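Long-range contacts in alkylhalidase CmlS (Streptomyces venezuelae, PDB 3I3L), which acts as a flavin-dependent halogenase in chloramphenicol biosynthesis and carries covalently bound FAD: residues V251-K256 and W391-I396; W98-A103 and F383-S388. All coordinates share one frame; numbering follows the deposited sequence.

Contact 1. Residues V251-K256 and W391-I396; sequences VVDRSK and WRKRRI
Arg394 reaches across to Asp253 and presents the end of its guanidinium to a single carboxylate oxygen. NH1 and NH2 of Arg394 each donate a hydrogen bond of 3.0 Å to OD1 of Asp253, which sits almost in the guanidinium plane, making a salt bridge. The two flat groups stand nearly perpendicular, at 86°. Both nitrogens approach OD1 end-on, from its anti side and up to 27° out of the carboxylate plane; the other oxygen takes no part in the grip. Arginine suits the place because its chain, extended from CG to NE, spans the gap from helix 389-394, while its nitrogens also serve other acceptors: NH2 bonds to Asn205 OD1 and NH1 to the carbonyl of Phe390, whose ring makes a cation-pi contact.

Asp253 ends strand 245-253, part of the large mixed sheet, and starts an Asx turn: OD2 of Asp253 accepts from the backbone N of Ser255 at 3.0 Å. With CG anti to the backbone N (chi1 -176°), the carboxylate can turn one oxygen to the helix and the other back over its own loop. OD2 also receives the hydroxyl of Ser255 and, through its syn lone pair, NH1 of Arg254 at 3.2 Å, which extends the salt bridge into a network. An aspartate with so many donors, two of them arginines, is probably held firmly in its charged form.

Farther out, Lys393 crosses Arg254 at about a right angle, its NZ 3.8 Å from Arg254 NH2. Glu389 forms a salt bridge with Arg254 and a long, weak ion pair with Lys393, which probably eases the like charges. The side chain of Arg394 is about 9 Å from that of Asp297, the residue bonded covalently to the flavin.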
ATOM      1  N   VAL A 251      -3.998 -17.188  -6.910  1.00 25.59           N
ATOM      2  CA  VAL A 251      -5.018 -16.504  -6.108  1.00 24.63           C
ATOM      3  C   VAL A 251      -6.385 -16.793  -6.747  1.00 26.41           C
ATOM      4  O   VAL A 251      -6.647 -16.413  -7.892  1.00 23.99           O
ATOM      5  CB  VAL A 251      -4.732 -14.974  -5.996  1.00 23.54           C
ATOM      6  CG1 VAL A 251      -5.796 -14.258  -5.146  1.00 24.64           C
ATOM      7  CG2 VAL A 251      -3.325 -14.764  -5.353  1.00 19.59           C
ATOM      8  N   VAL A 252      -7.240 -17.483  -5.987  1.00 26.83           N
ATOM      9  CA  VAL A 252      -8.516 -17.982  -6.487  1.00 25.79           C
ATOM     10  C   VAL A 252      -9.583 -17.585  -5.476  1.00 28.24           C
ATOM     11  O   VAL A 252      -9.274 -16.919  -4.462  1.00 27.25           O
ATOM     12  CB  VAL A 252      -8.495 -19.505  -6.677  1.00 26.91           C
ATOM     13  CG1 VAL A 252      -7.460 -19.902  -7.729  1.00 26.41           C
ATOM     14  CG2 VAL A 252      -8.166 -20.261  -5.341  1.00 23.08           C
ATOM     15  N   ASP A 253     -10.841 -17.927  -5.752  1.00 26.70           N
ATOM     16  CA  ASP A 253     -11.945 -17.470  -4.892  1.00 28.11           C
ATOM     17  C   ASP A 253     -12.079 -18.448  -3.739  1.00 27.84           C
ATOM     18  O   ASP A 253     -11.661 -19.591  -3.857  1.00 28.15           O
ATOM     19  CB  ASP A 253     -13.237 -17.362  -5.681  1.00 27.74           C
ATOM     20  CG  ASP A 253     -14.381 -16.795  -4.858  1.00 30.51           C
ATOM     21  OD1 ASP A 253     -14.369 -15.586  -4.556  1.00 29.77           O
ATOM     22  OD2 ASP A 253     -15.278 -17.590  -4.473  1.00 28.56           O
ATOM     23  N   ARG A 254     -12.659 -18.023  -2.625  1.00 28.77           N
ATOM     24  CA  ARG A 254     -12.707 -18.909  -1.479  1.00 31.56           C
ATOM     25  C   ARG A 254     -13.601 -20.100  -1.757  1.00 33.11           C
ATOM     26  O   ARG A 254     -13.527 -21.099  -1.038  1.00 34.48           O
ATOM     27  CB  ARG A 254     -13.168 -18.173  -0.190  1.00 31.32           C
ATOM     28  CG  ARG A 254     -14.650 -18.119   0.071  1.00 29.80           C
ATOM     29  CD  ARG A 254     -15.397 -17.304  -0.953  1.00 28.40           C
ATOM     30  NE  ARG A 254     -16.744 -16.993  -0.501  1.00 34.77           N
ATOM     31  CZ  ARG A 254     -17.851 -17.274  -1.210  1.00 43.69           C
ATOM     32  NH1 ARG A 254     -17.766 -17.855  -2.425  1.00 42.44           N
ATOM     33  NH2 ARG A 254     -19.052 -16.918  -0.750  1.00 38.61           N
ATOM     34  N   SER A 255     -14.463 -19.986  -2.783  1.00 34.69           N
ATOM     35  CA  SER A 255     -15.330 -21.112  -3.223  1.00 35.67           C
ATOM     36  C   SER A 255     -14.550 -22.323  -3.683  1.00 36.59           C
ATOM     37  O   SER A 255     -15.149 -23.406  -3.863  1.00 39.74           O
ATOM     38  CB  SER A 255     -16.291 -20.703  -4.364  1.00 37.04           C
ATOM     39  OG  SER A 255     -15.597 -20.340  -5.568  1.00 36.39           O
ATOM     40  N   LYS A 256     -13.239 -22.173  -3.870  1.00 35.33           N
ATOM     41  CA  LYS A 256     -12.358 -23.296  -4.271  1.00 34.57           C
ATOM     42  C   LYS A 256     -11.875 -24.074  -3.072  1.00 36.10           C
ATOM     43  O   LYS A 256     -11.135 -25.091  -3.229  1.00 35.68           O
ATOM     44  CB  LYS A 256     -11.120 -22.842  -5.086  1.00 31.70           C
ATOM     45  CG  LYS A 256     -11.432 -22.138  -6.394  1.00 32.13           C
ATOM     46  CD  LYS A 256     -12.092 -23.151  -7.416  1.00 32.19           C
ATOM     47  CE  LYS A 256     -12.440 -22.463  -8.766  1.00 35.93           C
ATOM     48  NZ  LYS A 256     -12.852 -23.453  -9.772  1.00 38.73           N
ATOM     49  N   TRP A 391     -14.271 -13.786 -11.064  1.00 26.15           N
ATOM     50  CA  TRP A 391     -14.399 -12.511 -11.745  1.00 26.12           C
ATOM     51  C   TRP A 391     -15.697 -11.786 -11.405  1.00 25.69           C
ATOM     52  O   TRP A 391     -15.721 -10.574 -11.269  1.00 26.49           O
ATOM     53  CB  TRP A 391     -14.163 -12.668 -13.261  1.00 27.21           C
ATOM     54  CG  TRP A 391     -12.755 -13.123 -13.494  1.00 25.17           C
ATOM     55  CD1 TRP A 391     -12.338 -14.380 -13.805  1.00 26.71           C
ATOM     56  CD2 TRP A 391     -11.585 -12.343 -13.332  1.00 26.59           C
ATOM     57  NE1 TRP A 391     -10.945 -14.431 -13.867  1.00 26.89           N
ATOM     58  CE2 TRP A 391     -10.461 -13.198 -13.569  1.00 27.84           C
ATOM     59  CE3 TRP A 391     -11.356 -11.042 -12.957  1.00 30.25           C
ATOM     60  CZ2 TRP A 391      -9.143 -12.762 -13.458  1.00 30.72           C
ATOM     61  CZ3 TRP A 391     -10.032 -10.601 -12.852  1.00 34.65           C
ATOM     62  CH2 TRP A 391      -8.952 -11.455 -13.104  1.00 33.60           C
ATOM     63  N   ARG A 392     -16.751 -12.554 -11.234  1.00 26.91           N
ATOM     64  CA  ARG A 392     -18.085 -12.050 -10.959  1.00 27.77           C
ATOM     65  C   ARG A 392     -18.161 -11.412  -9.570  1.00 28.27           C
ATOM     66  O   ARG A 392     -18.885 -10.443  -9.358  1.00 28.44           O
ATOM     67  CB  ARG A 392     -19.073 -13.239 -11.025  1.00 26.04           C
ATOM     68  CG  ARG A 392     -20.493 -12.945 -10.577  1.00 29.05           C
ATOM     69  CD  ARG A 392     -21.519 -14.058 -11.123  1.00 28.51           C
ATOM     70  NE  ARG A 392     -21.317 -15.362 -10.543  1.00 24.64           N
ATOM     71  CZ  ARG A 392     -20.730 -16.418 -11.147  1.00 29.24           C
ATOM     72  NH1 ARG A 392     -20.625 -17.575 -10.526  1.00 24.25           N
ATOM     73  NH2 ARG A 392     -20.249 -16.345 -12.384  1.00 28.30           N
ATOM     74  N   LYS A 393     -17.490 -12.008  -8.598  1.00 28.70           N
ATOM     75  CA  LYS A 393     -17.508 -11.415  -7.276  1.00 30.14           C
ATOM     76  C   LYS A 393     -16.736 -10.101  -7.284  1.00 29.13           C
ATOM     77  O   LYS A 393     -17.062  -9.226  -6.529  1.00 28.71           O
ATOM     78  CB  LYS A 393     -16.973 -12.395  -6.184  1.00 31.01           C
ATOM     79  CG  LYS A 393     -17.839 -13.692  -6.024  1.00 34.94           C
ATOM     80  CD  LYS A 393     -19.283 -13.338  -5.569  1.00 35.90           C
ATOM     81  CE  LYS A 393     -20.115 -14.565  -5.162  1.00 37.85           C
ATOM     82  NZ  LYS A 393     -20.120 -14.707  -3.657  1.00 44.46           N
ATOM     83  N   ARG A 394     -15.725  -9.976  -8.130  1.00 28.21           N
ATOM     84  CA  ARG A 394     -14.783  -8.866  -7.982  1.00 28.44           C
ATOM     85  C   ARG A 394     -14.974  -7.700  -8.942  1.00 30.32           C
ATOM     86  O   ARG A 394     -14.531  -6.556  -8.656  1.00 31.52           O
ATOM     87  CB  ARG A 394     -13.343  -9.372  -8.025  1.00 25.74           C
ATOM     88  CG  ARG A 394     -12.976 -10.109  -6.776  1.00 24.32           C
ATOM     89  CD  ARG A 394     -11.842 -11.115  -7.073  1.00 26.10           C
ATOM     90  NE  ARG A 394     -11.574 -11.945  -5.912  1.00 26.85           N
ATOM     91  CZ  ARG A 394     -12.331 -12.994  -5.540  1.00 30.62           C
ATOM     92  NH1 ARG A 394     -13.397 -13.344  -6.255  1.00 29.08           N
ATOM     93  NH2 ARG A 394     -12.012 -13.722  -4.482  1.00 27.16           N
ATOM     94  N   ARG A 395     -15.658  -7.953 -10.064  1.00 30.88           N
ATOM     95  CA  ARG A 395     -15.823  -6.927 -11.081  1.00 32.08           C
ATOM     96  C   ARG A 395     -16.871  -5.990 -10.597  1.00 33.54           C
ATOM     97  O   ARG A 395     -17.691  -6.382  -9.807  1.00 33.98           O
ATOM     98  CB  ARG A 395     -16.206  -7.539 -12.455  1.00 32.48           C
ATOM     99  CG  ARG A 395     -17.685  -8.035 -12.596  1.00 32.73           C
ATOM    100  CD  ARG A 395     -17.874  -8.860 -13.933  1.00 32.67           C
ATOM    101  NE  ARG A 395     -19.142  -9.599 -13.893  1.00 33.48           N
ATOM    102  CZ  ARG A 395     -19.306 -10.923 -14.040  1.00 33.85           C
ATOM    103  NH1 ARG A 395     -18.291 -11.760 -14.331  1.00 33.47           N
ATOM    104  NH2 ARG A 395     -20.532 -11.439 -13.900  1.00 32.61           N
ATOM    105  N   ILE A 396     -16.842  -4.737 -11.058  1.00 35.72           N
ATOM    106  CA  ILE A 396     -17.796  -3.765 -10.588  1.00 38.62           C
ATOM    107  C   ILE A 396     -19.258  -4.182 -10.914  1.00 41.51           C
ATOM    108  O   ILE A 396     -19.553  -4.680 -12.020  1.00 41.00           O
ATOM    109  CB  ILE A 396     -17.478  -2.373 -11.189  1.00 39.83           C
ATOM    110  CG1 ILE A 396     -16.423  -1.676 -10.338  1.00 40.13           C
ATOM    111  CG2 ILE A 396     -18.798  -1.466 -11.326  1.00 38.09           C
ATOM    112  CD1 ILE A 396     -15.649  -0.585 -11.133  1.00 42.15           C
TER

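Contact 2. Residues W98-A103 and F383-S388; sequences WGQDQA and FTEPDS
The side-chain amide of Gln100 and the carboxylate of Glu385 meet with their planes 79° apart. OE2 of Glu385 lies in the amide plane, in front of NE2 of Gln100, and receives its N-H almost straight. Seen from the carboxylate, the donor comes on the syn side of OE2 but 27° out of plane. The refined separation of 2.5 Å between NE2 of Gln100 and OE2 of Glu385 is short enough that its exact value is doubtful. The second amide, that of Gln102, has the carbonyl O of Gln100 in its plane, 3.2 Å from Gln102 NE2, and the same nitrogen packs against CG2 of Thr384 at 3.8 Å.

Thr384 meets the backbone of Gln100 and the end of Gln102. Its OG1, placed between the backbone N and the carbonyl carbon (chi1 58°), accepts the backbone N-H of Gln100 at 2.8 Å. The hydroxyl also comes within 3.1 Å of CA of Gly99, an approach made possible by the lack of a side chain there; the positive phi of Gly99 suits glycine as well. Threonine fits because one branch supplies the acceptor while the other, the methyl CG2, lies in van der Waals contact beside the Gln102 amide. Thr230 on strand 226-231 adds to the junction, its OG1 hydrogen-bonded to OE2 of Glu385 and to the backbone N of Gly99.

Away from the annotated flavin sites, this is loop-to-loop packing: the connection of a beta hairpin, between antiparallel strands 89-97 and 105-108, docks on the linker joining helices 352-382 and 389-394.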
ATOM      1  N   TRP A  98      -2.723  -9.175 -18.252  1.00 29.46           N
ATOM      2  CA  TRP A  98      -3.988  -8.807 -17.608  1.00 29.89           C
ATOM      3  C   TRP A  98      -5.178  -8.874 -18.542  1.00 31.03           C
ATOM      4  O   TRP A  98      -5.435  -7.952 -19.320  1.00 28.82           O
ATOM      5  CB  TRP A  98      -3.880  -7.383 -16.974  1.00 30.64           C
ATOM      6  CG  TRP A  98      -4.844  -7.243 -15.836  1.00 28.97           C
ATOM      7  CD1 TRP A  98      -5.956  -6.468 -15.802  1.00 29.60           C
ATOM      8  CD2 TRP A  98      -4.784  -7.926 -14.588  1.00 25.53           C
ATOM      9  NE1 TRP A  98      -6.600  -6.619 -14.598  1.00 30.16           N
ATOM     10  CE2 TRP A  98      -5.909  -7.535 -13.844  1.00 27.44           C
ATOM     11  CE3 TRP A  98      -3.887  -8.841 -14.030  1.00 26.84           C
ATOM     12  CZ2 TRP A  98      -6.175  -8.027 -12.562  1.00 26.23           C
ATOM     13  CZ3 TRP A  98      -4.162  -9.351 -12.759  1.00 27.70           C
ATOM     14  CH2 TRP A  98      -5.291  -8.921 -12.035  1.00 27.32           C
ATOM     15  N   GLY A  99      -5.909  -9.980 -18.457  1.00 31.75           N
ATOM     16  CA  GLY A  99      -6.932 -10.274 -19.437  1.00 33.67           C
ATOM     17  C   GLY A  99      -6.371 -11.185 -20.496  1.00 35.78           C
ATOM     18  O   GLY A  99      -5.157 -11.508 -20.460  1.00 35.99           O
ATOM     19  N   GLN A 100      -7.226 -11.627 -21.432  1.00 35.63           N
ATOM     20  CA  GLN A 100      -6.749 -12.552 -22.485  1.00 35.93           C
ATOM     21  C   GLN A 100      -6.455 -11.757 -23.728  1.00 35.96           C
ATOM     22  O   GLN A 100      -7.110 -10.736 -23.981  1.00 35.66           O
ATOM     23  CB  GLN A 100      -7.780 -13.667 -22.752  1.00 36.39           C
ATOM     24  CG  GLN A 100      -7.993 -14.616 -21.529  1.00 36.18           C
ATOM     25  CD  GLN A 100      -6.727 -15.382 -21.163  1.00 38.54           C
ATOM     26  OE1 GLN A 100      -6.055 -15.953 -22.035  1.00 41.48           O
ATOM     27  NE2 GLN A 100      -6.363 -15.359 -19.878  1.00 35.03           N
ATOM     28  N   ASP A 101      -5.435 -12.185 -24.480  1.00 37.28           N
ATOM     29  CA  ASP A 101      -5.017 -11.460 -25.696  1.00 39.12           C
ATOM     30  C   ASP A 101      -4.845  -9.972 -25.497  1.00 39.61           C
ATOM     31  O   ASP A 101      -5.342  -9.147 -26.287  1.00 40.13           O
ATOM     32  CB  ASP A 101      -6.020 -11.730 -26.805  1.00 40.74           C
ATOM     33  CG  ASP A 101      -5.952 -13.163 -27.267  1.00 47.45           C
ATOM     34  OD1 ASP A 101      -4.928 -13.476 -27.967  1.00 53.97           O
ATOM     35  OD2 ASP A 101      -6.868 -13.964 -26.889  1.00 49.45           O
ATOM     36  N   GLN A 102      -4.174  -9.603 -24.410  1.00 39.57           N
ATOM     37  CA  GLN A 102      -3.841  -8.202 -24.212  1.00 38.59           C
ATOM     38  C   GLN A 102      -2.350  -8.111 -24.296  1.00 36.47           C
ATOM     39  O   GLN A 102      -1.633  -9.024 -23.900  1.00 34.08           O
ATOM     40  CB  GLN A 102      -4.319  -7.681 -22.839  1.00 38.99           C
ATOM     41  CG  GLN A 102      -5.814  -7.867 -22.586  1.00 41.02           C
ATOM     42  CD  GLN A 102      -6.685  -6.941 -23.428  1.00 43.91           C
ATOM     43  OE1 GLN A 102      -6.581  -5.716 -23.330  1.00 45.92           O
ATOM     44  NE2 GLN A 102      -7.550  -7.530 -24.255  1.00 41.83           N
ATOM     45  N   ALA A 103      -1.877  -6.999 -24.822  1.00 35.73           N
ATOM     46  CA  ALA A 103      -0.461  -6.662 -24.706  1.00 34.40           C
ATOM     47  C   ALA A 103      -0.119  -6.647 -23.188  1.00 32.31           C
ATOM     48  O   ALA A 103      -0.943  -6.216 -22.376  1.00 31.43           O
ATOM     49  CB  ALA A 103      -0.264  -5.262 -25.307  1.00 33.46           C
ATOM     50  N   PHE A 383     -13.542  -8.270 -18.679  1.00 31.92           N
ATOM     51  CA  PHE A 383     -14.005  -8.155 -20.061  1.00 33.62           C
ATOM     52  C   PHE A 383     -13.463  -9.262 -20.955  1.00 34.98           C
ATOM     53  O   PHE A 383     -14.101  -9.642 -21.945  1.00 36.75           O
ATOM     54  CB  PHE A 383     -13.641  -6.784 -20.629  1.00 34.14           C
ATOM     55  CG  PHE A 383     -14.420  -5.666 -19.986  1.00 38.04           C
ATOM     56  CD1 PHE A 383     -15.817  -5.710 -19.962  1.00 40.66           C
ATOM     57  CD2 PHE A 383     -13.774  -4.593 -19.404  1.00 36.46           C
ATOM     58  CE1 PHE A 383     -16.567  -4.683 -19.364  1.00 41.13           C
ATOM     59  CE2 PHE A 383     -14.530  -3.569 -18.779  1.00 38.84           C
ATOM     60  CZ  PHE A 383     -15.909  -3.620 -18.762  1.00 36.97           C
ATOM     61  N   THR A 384     -12.302  -9.815 -20.606  1.00 33.83           N
ATOM     62  CA  THR A 384     -11.751 -10.869 -21.420  1.00 34.29           C
ATOM     63  C   THR A 384     -11.577 -12.176 -20.674  1.00 34.59           C
ATOM     64  O   THR A 384     -11.136 -13.164 -21.267  1.00 37.16           O
ATOM     65  CB  THR A 384     -10.455 -10.476 -22.088  1.00 34.46           C
ATOM     66  OG1 THR A 384      -9.512 -10.104 -21.087  1.00 32.65           O
ATOM     67  CG2 THR A 384     -10.720  -9.286 -23.077  1.00 36.60           C
ATOM     68  N   GLU A 385     -11.944 -12.206 -19.399  1.00 30.87           N
ATOM     69  CA  GLU A 385     -11.916 -13.492 -18.690  1.00 29.37           C
ATOM     70  C   GLU A 385     -13.357 -14.024 -18.565  1.00 29.20           C
ATOM     71  O   GLU A 385     -14.293 -13.249 -18.622  1.00 27.89           O
ATOM     72  CB  GLU A 385     -11.230 -13.352 -17.295  1.00 27.79           C
ATOM     73  CG  GLU A 385      -9.725 -13.112 -17.358  1.00 25.96           C
ATOM     74  CD  GLU A 385      -8.912 -14.327 -17.813  1.00 31.37           C
ATOM     75  OE1 GLU A 385      -9.455 -15.460 -17.932  1.00 33.28           O
ATOM     76  OE2 GLU A 385      -7.690 -14.166 -18.081  1.00 30.69           O
ATOM     77  N   PRO A 386     -13.531 -15.346 -18.397  1.00 30.90           N
ATOM     78  CA  PRO A 386     -14.872 -15.923 -18.392  1.00 31.49           C
ATOM     79  C   PRO A 386     -15.699 -15.468 -17.180  1.00 33.77           C
ATOM     80  O   PRO A 386     -15.172 -14.824 -16.218  1.00 34.11           O
ATOM     81  CB  PRO A 386     -14.612 -17.449 -18.302  1.00 34.16           C
ATOM     82  CG  PRO A 386     -13.097 -17.613 -18.091  1.00 33.06           C
ATOM     83  CD  PRO A 386     -12.481 -16.372 -18.579  1.00 31.18           C
ATOM     84  N   ASP A 387     -16.985 -15.776 -17.205  1.00 32.53           N
ATOM     85  CA  ASP A 387     -17.835 -15.350 -16.126  1.00 31.73           C
ATOM     86  C   ASP A 387     -17.823 -16.413 -15.033  1.00 31.56           C
ATOM     87  O   ASP A 387     -18.871 -17.055 -14.766  1.00 33.91           O
ATOM     88  CB  ASP A 387     -19.251 -15.025 -16.612  1.00 28.57           C
ATOM     89  CG  ASP A 387     -20.199 -14.681 -15.447  1.00 34.34           C
ATOM     90  OD1 ASP A 387     -19.728 -14.226 -14.349  1.00 37.24           O
ATOM     91  OD2 ASP A 387     -21.406 -14.867 -15.595  1.00 27.81           O
ATOM     92  N   SER A 388     -16.639 -16.612 -14.414  1.00 30.11           N
ATOM     93  CA  SER A 388     -16.470 -17.459 -13.235  1.00 28.74           C
ATOM     94  C   SER A 388     -16.830 -16.707 -11.964  1.00 27.32           C
ATOM     95  O   SER A 388     -16.923 -15.477 -11.965  1.00 29.13           O
ATOM     96  CB  SER A 388     -15.020 -18.008 -13.172  1.00 28.10           C
ATOM     97  OG  SER A 388     -14.133 -16.964 -12.795  1.00 29.58           O
TER

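How the contacts relate
Both contacts fasten the region around helix 389-394 to the large mixed sheet, contact 1 through the helix itself and contact 2 through the loop that leads into it. Contact 1 is the more buried and works by full charges, with the flavin not far away; contact 2 is only partly buried, lies away from the flavin sites and relies on neutral donors meeting a hydroxyl and a carboxylate. Their centres are 14 Å apart and they touch directly: Asp387 OD1 forms salt bridges that tie the loop to Arg392 in the helix and Arg395 just after its end, and the indole of Trp391 packs on Glu385 and Pro386.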